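Local coordinates for ABC transporter, periplasmic substrate-binding protein (Vibrio cholerae O1 biovar eltor, PDB 1TWY) that probably serves as the periplasmic phosphate receptor of an ABC transporter, capturing phosphate for delivery to the membrane permease, at residues Val60-Lys73 / Met81-Leu95. Sequence-based numbering, arbitrary orientation.
With PO4 (phosphate ion), chain I.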
ATOM      1  N   VAL A  60      -4.046  14.154 -12.477  1.00 26.34           N
ATOM      2  CA  VAL A  60      -3.666  13.236 -11.442  1.00 23.95           C
ATOM      3  C   VAL A  60      -2.158  13.246 -11.472  1.00 24.73           C
ATOM      4  O   VAL A  60      -1.566  12.826 -12.450  1.00 24.44           O
ATOM      5  CB  VAL A  60      -4.242  11.801 -11.671  1.00 23.11           C
ATOM      6  CG1 VAL A  60      -3.819  10.826 -10.526  1.00 20.27           C
ATOM      7  CG2 VAL A  60      -5.727  11.855 -11.774  1.00 27.02           C
ATOM      8  N   GLN A  61      -1.539  13.601 -10.372  1.00 21.01           N
ATOM      9  CA  GLN A  61      -0.119  13.795 -10.331  1.00 21.47           C
ATOM     10  C   GLN A  61       0.501  12.836  -9.368  1.00 21.81           C
ATOM     11  O   GLN A  61       0.458  13.041  -8.173  1.00 21.79           O
ATOM     12  CB  GLN A  61       0.236  15.223  -9.861  1.00 24.11           C
ATOM     13  CG  GLN A  61      -0.279  16.302 -10.739  1.00 22.02           C
ATOM     14  CD  GLN A  61       0.157  17.743 -10.345  1.00 29.80           C
ATOM     15  OE1 GLN A  61       0.236  18.611 -11.251  1.00 35.78           O
ATOM     16  NE2 GLN A  61       0.529  17.970  -9.106  1.00 23.84           N
ATOM     17  N   GLY A  62       1.181  11.836  -9.901  1.00 20.32           N
ATOM     18  CA  GLY A  62       1.750  10.829  -9.041  1.00 22.29           C
ATOM     19  C   GLY A  62       3.162  11.227  -8.703  1.00 21.36           C
ATOM     20  O   GLY A  62       4.134  11.035  -9.521  1.00 22.58           O
ATOM     21  N   VAL A  63       3.330  11.814  -7.506  1.00 21.43           N
ATOM     22  CA  VAL A  63       4.629  12.320  -7.002  1.00 21.70           C
ATOM     23  C   VAL A  63       5.008  11.796  -5.643  1.00 18.28           C
ATOM     24  O   VAL A  63       6.004  12.316  -5.043  1.00 20.25           O
ATOM     25  CB  VAL A  63       4.627  13.843  -6.928  1.00 22.54           C
ATOM     26  CG1 VAL A  63       4.661  14.391  -8.344  1.00 19.69           C
ATOM     27  CG2 VAL A  63       3.396  14.394  -6.179  1.00 20.55           C
ATOM     28  N   GLY A  64       4.230  10.866  -5.099  1.00 15.45           N
ATOM     29  CA  GLY A  64       4.460  10.324  -3.800  1.00 15.25           C
ATOM     30  C   GLY A  64       3.683  11.066  -2.705  1.00 17.93           C
ATOM     31  O   GLY A  64       3.387  12.240  -2.920  1.00 18.53           O
ATOM     32  N   SER A  65       3.364  10.372  -1.607  1.00 17.91           N
ATOM     33  CA  SER A  65       2.420  10.849  -0.558  1.00 17.47           C
ATOM     34  C   SER A  65       2.954  12.177   0.027  1.00 18.49           C
ATOM     35  O   SER A  65       2.295  13.124   0.162  1.00 19.16           O
ATOM     36  CB  SER A  65       2.290   9.833   0.505  1.00 16.92           C
ATOM     37  OG  SER A  65       1.595   8.644   0.033  1.00 18.36           O
ATOM     38  N   THR A  66       4.232  12.206   0.309  1.00 19.93           N
ATOM     39  CA  THR A  66       4.823  13.366   0.938  1.00 21.71           C
ATOM     40  C   THR A  66       4.815  14.657   0.075  1.00 21.41           C
ATOM     41  O   THR A  66       4.403  15.690   0.595  1.00 20.35           O
ATOM     42  CB  THR A  66       6.259  12.941   1.370  1.00 18.38           C
ATOM     43  OG1 THR A  66       6.252  11.897   2.334  1.00 19.13           O
ATOM     44  CG2 THR A  66       7.076  14.120   2.017  1.00 28.51           C
ATOM     45  N   ALA A  67       5.158  14.579  -1.230  1.00 18.28           N
ATOM     46  CA  ALA A  67       5.126  15.715  -2.138  1.00 18.01           C
ATOM     47  C   ALA A  67       3.680  16.146  -2.296  1.00 22.85           C
ATOM     48  O   ALA A  67       3.389  17.297  -2.410  1.00 21.82           O
ATOM     49  CB  ALA A  67       5.772  15.361  -3.448  1.00 22.51           C
ATOM     50  N   GLY A  68       2.757  15.168  -2.354  1.00 18.82           N
ATOM     51  CA  GLY A  68       1.368  15.511  -2.454  1.00 17.26           C
ATOM     52  C   GLY A  68       0.881  16.396  -1.307  1.00 19.46           C
ATOM     53  O   GLY A  68       0.192  17.365  -1.638  1.00 21.98           O
ATOM     54  N   ILE A  69       1.161  16.011  -0.081  1.00 20.47           N
ATOM     55  CA  ILE A  69       0.815  16.803   1.102  1.00 19.91           C
ATOM     56  C   ILE A  69       1.405  18.201   0.925  1.00 22.39           C
ATOM     57  O   ILE A  69       0.707  19.180   1.144  1.00 23.51           O
ATOM     58  CB  ILE A  69       1.325  16.147   2.339  1.00 20.15           C
ATOM     59  CG1 ILE A  69       0.569  14.813   2.619  1.00 19.89           C
ATOM     60  CG2 ILE A  69       1.235  17.095   3.499  1.00 24.49           C
ATOM     61  CD1 ILE A  69       1.237  13.879   3.553  1.00 23.40           C
ATOM     62  N   SER A  70       2.673  18.292   0.552  1.00 20.46           N
ATOM     63  CA  SER A  70       3.316  19.602   0.403  1.00 22.74           C
ATOM     64  C   SER A  70       2.654  20.463  -0.648  1.00 21.76           C
ATOM     65  O   SER A  70       2.433  21.663  -0.427  1.00 22.89           O
ATOM     66  CB  SER A  70       4.770  19.400   0.019  1.00 23.69           C
ATOM     67  OG  SER A  70       5.417  20.684  -0.134  1.00 29.04           O
ATOM     68  N   LEU A  71       2.342  19.878  -1.804  1.00 20.12           N
ATOM     69  CA  LEU A  71       1.681  20.590  -2.863  1.00 19.19           C
ATOM     70  C   LEU A  71       0.316  21.133  -2.472  1.00 22.72           C
ATOM     71  O   LEU A  71      -0.092  22.184  -2.905  1.00 22.47           O
ATOM     72  CB  LEU A  71       1.630  19.735  -4.139  1.00 17.02           C
ATOM     73  CG  LEU A  71       2.970  19.442  -4.836  1.00 21.20           C
ATOM     74  CD1 LEU A  71       2.785  18.273  -5.909  1.00 26.34           C
ATOM     75  CD2 LEU A  71       3.432  20.618  -5.521  1.00 22.62           C
ATOM     76  N   LEU A  72      -0.439  20.344  -1.736  1.00 20.77           N
ATOM     77  CA  LEU A  72      -1.739  20.804  -1.210  1.00 20.17           C
ATOM     78  C   LEU A  72      -1.561  21.933  -0.198  1.00 21.28           C
ATOM     79  O   LEU A  72      -2.329  22.918  -0.278  1.00 23.20           O
ATOM     80  CB  LEU A  72      -2.495  19.656  -0.555  1.00 21.56           C
ATOM     81  CG  LEU A  72      -3.850  19.995   0.025  1.00 21.16           C
ATOM     82  CD1 LEU A  72      -4.841  20.400  -0.964  1.00 27.37           C
ATOM     83  CD2 LEU A  72      -4.359  18.779   0.859  1.00 20.24           C
ATOM     84  N   LYS A  73      -0.550  21.811   0.674  1.00 22.78           N
ATOM     85  CA  LYS A  73      -0.322  22.849   1.738  1.00 23.35           C
ATOM     86  C   LYS A  73       0.196  24.136   1.120  1.00 28.70           C
ATOM     87  O   LYS A  73      -0.135  25.238   1.622  1.00 30.00           O
ATOM     88  CB  LYS A  73       0.548  22.385   2.841  1.00 22.31           C
ATOM     89  CG  LYS A  73      -0.100  21.410   3.804  1.00 25.95           C
ATOM     90  CD  LYS A  73       0.844  21.048   4.911  1.00 36.99           C
ATOM     91  CE  LYS A  73       0.224  19.987   5.804  1.00 38.71           C
ATOM     92  NZ  LYS A  73       1.063  19.800   7.033  1.00 38.42           N
HETATM   93  N   MSE A  81      -3.470  12.916  -2.242  1.00 17.64           N
HETATM   94  CA  MSE A  81      -3.784  11.558  -2.010  1.00 18.04           C
HETATM   95  C   MSE A  81      -2.520  10.919  -1.338  1.00 18.29           C
HETATM   96  O   MSE A  81      -1.391  11.251  -1.713  1.00 18.72           O
HETATM   97  CB  MSE A  81      -4.218  10.844  -3.313  1.00 22.11           C
HETATM   98  CG  MSE A  81      -3.268  10.857  -4.335  1.00 31.61           C
HETATM   99 SE   MSE A  81      -4.184  10.380  -6.122  1.00 26.23          SE
HETATM  100  CE  MSE A  81      -2.634  11.215  -6.906  1.00 25.01           C
ATOM    101  N   THR A  82      -2.731  10.102  -0.334  1.00 16.14           N
ATOM    102  CA  THR A  82      -1.636   9.423   0.353  1.00 16.60           C
ATOM    103  C   THR A  82      -1.959   7.961   0.460  1.00 17.53           C
ATOM    104  O   THR A  82      -3.067   7.553   0.432  1.00 19.53           O
ATOM    105  CB  THR A  82      -1.333   9.949   1.779  1.00 19.23           C
ATOM    106  OG1 THR A  82      -2.381   9.598   2.714  1.00 22.20           O
ATOM    107  CG2 THR A  82      -1.142  11.457   1.806  1.00 20.06           C
ATOM    108  N   SER A  83      -0.911   7.140   0.611  1.00 17.46           N
ATOM    109  CA  SER A  83      -1.031   5.755   0.958  1.00 16.44           C
ATOM    110  C   SER A  83      -0.579   5.379   2.365  1.00 18.12           C
ATOM    111  O   SER A  83      -0.157   4.228   2.659  1.00 19.75           O
ATOM    112  CB  SER A  83      -0.309   4.977  -0.121  1.00 17.68           C
ATOM    113  OG  SER A  83       1.073   5.428  -0.132  1.00 19.59           O
ATOM    114  N   ARG A  84      -0.635   6.333   3.265  1.00 19.40           N
ATOM    115  CA  ARG A  84      -0.248   6.214   4.665  1.00 19.78           C
ATOM    116  C   ARG A  84      -0.963   7.243   5.450  1.00 19.61           C
ATOM    117  O   ARG A  84      -1.449   8.233   4.889  1.00 21.11           O
ATOM    118  CB  ARG A  84       1.230   6.429   4.880  1.00 24.29           C
ATOM    119  CG  ARG A  84       1.689   7.775   4.399  1.00 26.17           C
ATOM    120  CD  ARG A  84       3.141   8.027   4.744  1.00 20.63           C
ATOM    121  NE  ARG A  84       3.685   9.293   4.248  1.00 19.31           N
ATOM    122  CZ  ARG A  84       3.531  10.467   4.858  1.00 25.95           C
ATOM    123  NH1 ARG A  84       2.742  10.574   5.898  1.00 22.77           N
ATOM    124  NH2 ARG A  84       4.098  11.575   4.352  1.00 28.09           N
ATOM    125  N   TYR A  85      -1.141   7.000   6.742  1.00 22.85           N
ATOM    126  CA  TYR A  85      -1.669   8.025   7.621  1.00 26.83           C
ATOM    127  C   TYR A  85      -0.640   9.169   7.744  1.00 24.03           C
ATOM    128  O   TYR A  85       0.562   9.017   7.481  1.00 22.71           O
ATOM    129  CB  TYR A  85      -2.026   7.421   8.987  1.00 27.82           C
ATOM    130  CG  TYR A  85      -3.143   6.414   8.910  1.00 21.67           C
ATOM    131  CD1 TYR A  85      -4.433   6.821   8.736  1.00 22.54           C
ATOM    132  CD2 TYR A  85      -2.931   5.001   9.117  1.00 23.92           C
ATOM    133  CE1 TYR A  85      -5.428   5.935   8.682  1.00 20.83           C
ATOM    134  CE2 TYR A  85      -4.002   4.142   9.035  1.00 25.14           C
ATOM    135  CZ  TYR A  85      -5.239   4.636   8.775  1.00 24.57           C
ATOM    136  OH  TYR A  85      -6.383   3.824   8.682  1.00 30.46           O
ATOM    137  N   LEU A  86      -1.164  10.321   8.106  1.00 30.04           N
ATOM    138  CA  LEU A  86      -0.381  11.544   8.260  1.00 31.62           C
ATOM    139  C   LEU A  86       0.277  11.452   9.652  1.00 34.76           C
ATOM    140  O   LEU A  86      -0.241  10.809  10.591  1.00 31.44           O
ATOM    141  CB  LEU A  86      -1.313  12.746   8.209  1.00 30.19           C
ATOM    142  CG  LEU A  86      -1.326  13.570   6.920  1.00 35.68           C
ATOM    143  CD1 LEU A  86      -1.675  12.726   5.827  1.00 26.76           C
ATOM    144  CD2 LEU A  86      -2.319  14.757   7.092  1.00 36.16           C
ATOM    145  N   THR A  87       1.427  12.072   9.755  1.00 35.41           N
ATOM    146  CA  THR A  87       2.093  12.233  11.073  1.00 37.39           C
ATOM    147  C   THR A  87       1.450  13.378  11.874  1.00 42.29           C
ATOM    148  O   THR A  87       0.606  14.191  11.390  1.00 37.96           O
ATOM    149  CB  THR A  87       3.628  12.470  10.869  1.00 34.49           C
ATOM    150  OG1 THR A  87       3.869  13.666  10.115  1.00 36.28           O
ATOM    151  CG2 THR A  87       4.226  11.337   9.992  1.00 46.28           C
ATOM    152  N   GLU A  88       1.858  13.426  13.131  1.00 46.36           N
ATOM    153  CA  GLU A  88       1.571  14.531  14.014  1.00 48.92           C
ATOM    154  C   GLU A  88       1.864  15.845  13.337  1.00 45.63           C
ATOM    155  O   GLU A  88       0.998  16.710  13.274  1.00 44.27           O
ATOM    156  CB  GLU A  88       2.443  14.393  15.279  1.00 54.75           C
ATOM    157  CG  GLU A  88       1.905  13.393  16.303  1.00 64.16           C
ATOM    158  CD  GLU A  88       0.648  13.902  16.999  1.00 70.97           C
ATOM    159  OE1 GLU A  88       0.242  15.070  16.725  1.00 75.08           O
ATOM    160  OE2 GLU A  88       0.079  13.140  17.825  1.00 69.83           O
ATOM    161  N   SER A  89       3.074  15.970  12.783  1.00 44.42           N
ATOM    162  CA  SER A  89       3.547  17.232  12.176  1.00 45.66           C
ATOM    163  C   SER A  89       2.828  17.622  10.890  1.00 41.42           C
ATOM    164  O   SER A  89       2.844  18.797  10.466  1.00 44.68           O
ATOM    165  CB  SER A  89       5.099  17.174  11.983  1.00 46.82           C
ATOM    166  OG  SER A  89       5.513  17.456  10.646  1.00 54.41           O
ATOM    167  N   GLU A  90       2.206  16.635  10.234  1.00 34.09           N
ATOM    168  CA  GLU A  90       1.541  16.883   8.946  1.00 30.99           C
ATOM    169  C   GLU A  90       0.094  17.301   9.158  1.00 30.00           C
ATOM    170  O   GLU A  90      -0.517  17.934   8.300  1.00 33.16           O
ATOM    171  CB  GLU A  90       1.554  15.596   8.090  1.00 31.19           C
ATOM    172  CG  GLU A  90       2.813  15.441   7.229  1.00 34.31           C
ATOM    173  CD  GLU A  90       3.127  14.005   6.779  1.00 30.81           C
ATOM    174  OE1 GLU A  90       2.380  13.055   7.136  1.00 26.29           O
ATOM    175  OE2 GLU A  90       4.151  13.845   6.114  1.00 30.40           O
ATOM    176  N   ALA A  91      -0.452  16.894  10.290  1.00 36.85           N
ATOM    177  CA  ALA A  91      -1.816  17.166  10.665  1.00 34.27           C
ATOM    178  C   ALA A  91      -1.985  18.642  10.772  1.00 31.85           C
ATOM    179  O   ALA A  91      -1.054  19.354  11.140  1.00 30.45           O
ATOM    180  CB  ALA A  91      -2.156  16.501  11.990  1.00 39.64           C
ATOM    181  N   GLN A  92      -3.050  19.127  10.204  1.00 30.57           N
ATOM    182  CA  GLN A  92      -3.407  20.567  10.273  1.00 34.90           C
ATOM    183  C   GLN A  92      -4.865  20.665  10.618  1.00 35.36           C
ATOM    184  O   GLN A  92      -5.693  19.864  10.212  1.00 35.53           O
ATOM    185  CB  GLN A  92      -3.229  21.289   8.941  1.00 36.56           C
ATOM    186  CG  GLN A  92      -1.884  21.610   8.494  1.00 41.03           C
ATOM    187  CD  GLN A  92      -1.979  22.478   7.215  1.00 51.21           C
ATOM    188  OE1 GLN A  92      -2.934  22.351   6.392  1.00 41.90           O
ATOM    189  NE2 GLN A  92      -0.993  23.349   7.043  1.00 46.31           N
ATOM    190  N   ASN A  93      -5.204  21.653  11.428  1.00 39.25           N
ATOM    191  CA  ASN A  93      -6.537  21.635  12.009  1.00 38.78           C
ATOM    192  C   ASN A  93      -7.677  21.723  10.952  1.00 33.29           C
ATOM    193  O   ASN A  93      -8.749  21.129  11.129  1.00 38.91           O
ATOM    194  CB  ASN A  93      -6.661  22.749  13.082  1.00 43.33           C
ATOM    195  CG  ASN A  93      -6.095  22.328  14.480  1.00 52.89           C
ATOM    196  OD1 ASN A  93      -5.890  23.185  15.376  1.00 51.43           O
ATOM    197  ND2 ASN A  93      -5.877  21.014  14.675  1.00 46.51           N
ATOM    198  N   THR A  94      -7.433  22.440   9.853  1.00 28.83           N
ATOM    199  CA  THR A  94      -8.450  22.653   8.797  1.00 24.93           C
ATOM    200  C   THR A  94      -8.330  21.681   7.580  1.00 24.36           C
ATOM    201  O   THR A  94      -9.054  21.838   6.617  1.00 23.93           O
ATOM    202  CB  THR A  94      -8.392  24.039   8.231  1.00 27.81           C
ATOM    203  OG1 THR A  94      -7.107  24.331   7.651  1.00 30.24           O
ATOM    204  CG2 THR A  94      -8.675  25.128   9.356  1.00 37.19           C
ATOM    205  N   LEU A  95      -7.324  20.839   7.643  1.00 29.58           N
ATOM    206  CA  LEU A  95      -7.148  19.768   6.683  1.00 32.88           C
ATOM    207  C   LEU A  95      -8.169  18.743   6.992  1.00 32.79           C
ATOM    208  O   LEU A  95      -8.281  18.338   8.128  1.00 37.87           O
ATOM    209  CB  LEU A  95      -5.765  19.182   6.882  1.00 35.03           C
ATOM    210  CG  LEU A  95      -5.238  18.340   5.730  1.00 34.67           C
ATOM    211  CD1 LEU A  95      -5.583  18.932   4.402  1.00 39.08           C
ATOM    212  CD2 LEU A  95      -3.724  18.228   5.902  1.00 37.04           C
TER
HETATM  213  P   PO4 I1500       3.434   6.418  -2.585  1.00 21.01           P
HETATM  214  O1  PO4 I1500       2.112   5.633  -2.634  1.00 21.74           O
HETATM  215  O2  PO4 I1500       4.615   5.362  -2.198  1.00 24.36           O
HETATM  216  O3  PO4 I1500       3.791   7.085  -3.965  1.00 19.49           O
HETATM  217  O4  PO4 I1500       3.538   7.464  -1.495  1.00 18.98           O
HETATM  218  O   HOH W   1       5.696   8.980   2.265  1.00 24.00           O
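S65, in the first turn of helix 65-73, takes the backbone N-H of S83 on its hydroxyl (S83 N to S65 OG 3.0 Å, 166°). S65 OG stands beside its own backbone N (chi1 -69°), which lets hydroxyl and amide converge on one phosphate oxygen: S65 OG donates to PO4 O4 at 2.7 Å and S65 N to the same O4. S83 OG reaches PO4 O1 at 2.7 Å; S35, T36 and S37 add further hydroxyls. The tightly packed part lies further along the helix: I69 CD1 wedges among T82 CG2, L86 CD1 and E90 CD, the last 3.7 Å from I69 CD1, and L72 CD2 meets L95 CD1, with L240 and L242 of strand 236-243 alongside. R84 extends past I69 and holds E90 end-on, NH1 to OE1 and NH2 to OE2, OE1 receiving NH1 on its syn lone pair in a nearly straight bond (178°). T66 OG1 meets R84 NH2 at the guanidinium edge (3.0 Å), and a water links that hydroxyl to R84 NE. The looser, partly exposed end belongs to K73, whose extended chain runs against the Q92 amide and brings K73 NZ to E90 O (2.8 Å), tilted from the carbonyl plane; Q92 OE1 bonds Y244. Hydroxyls and a helix-start amide thus bind the anion without a positively charged side chain from either segment, R84 being committed to E90, an arrangement consistent with a phosphate receptor.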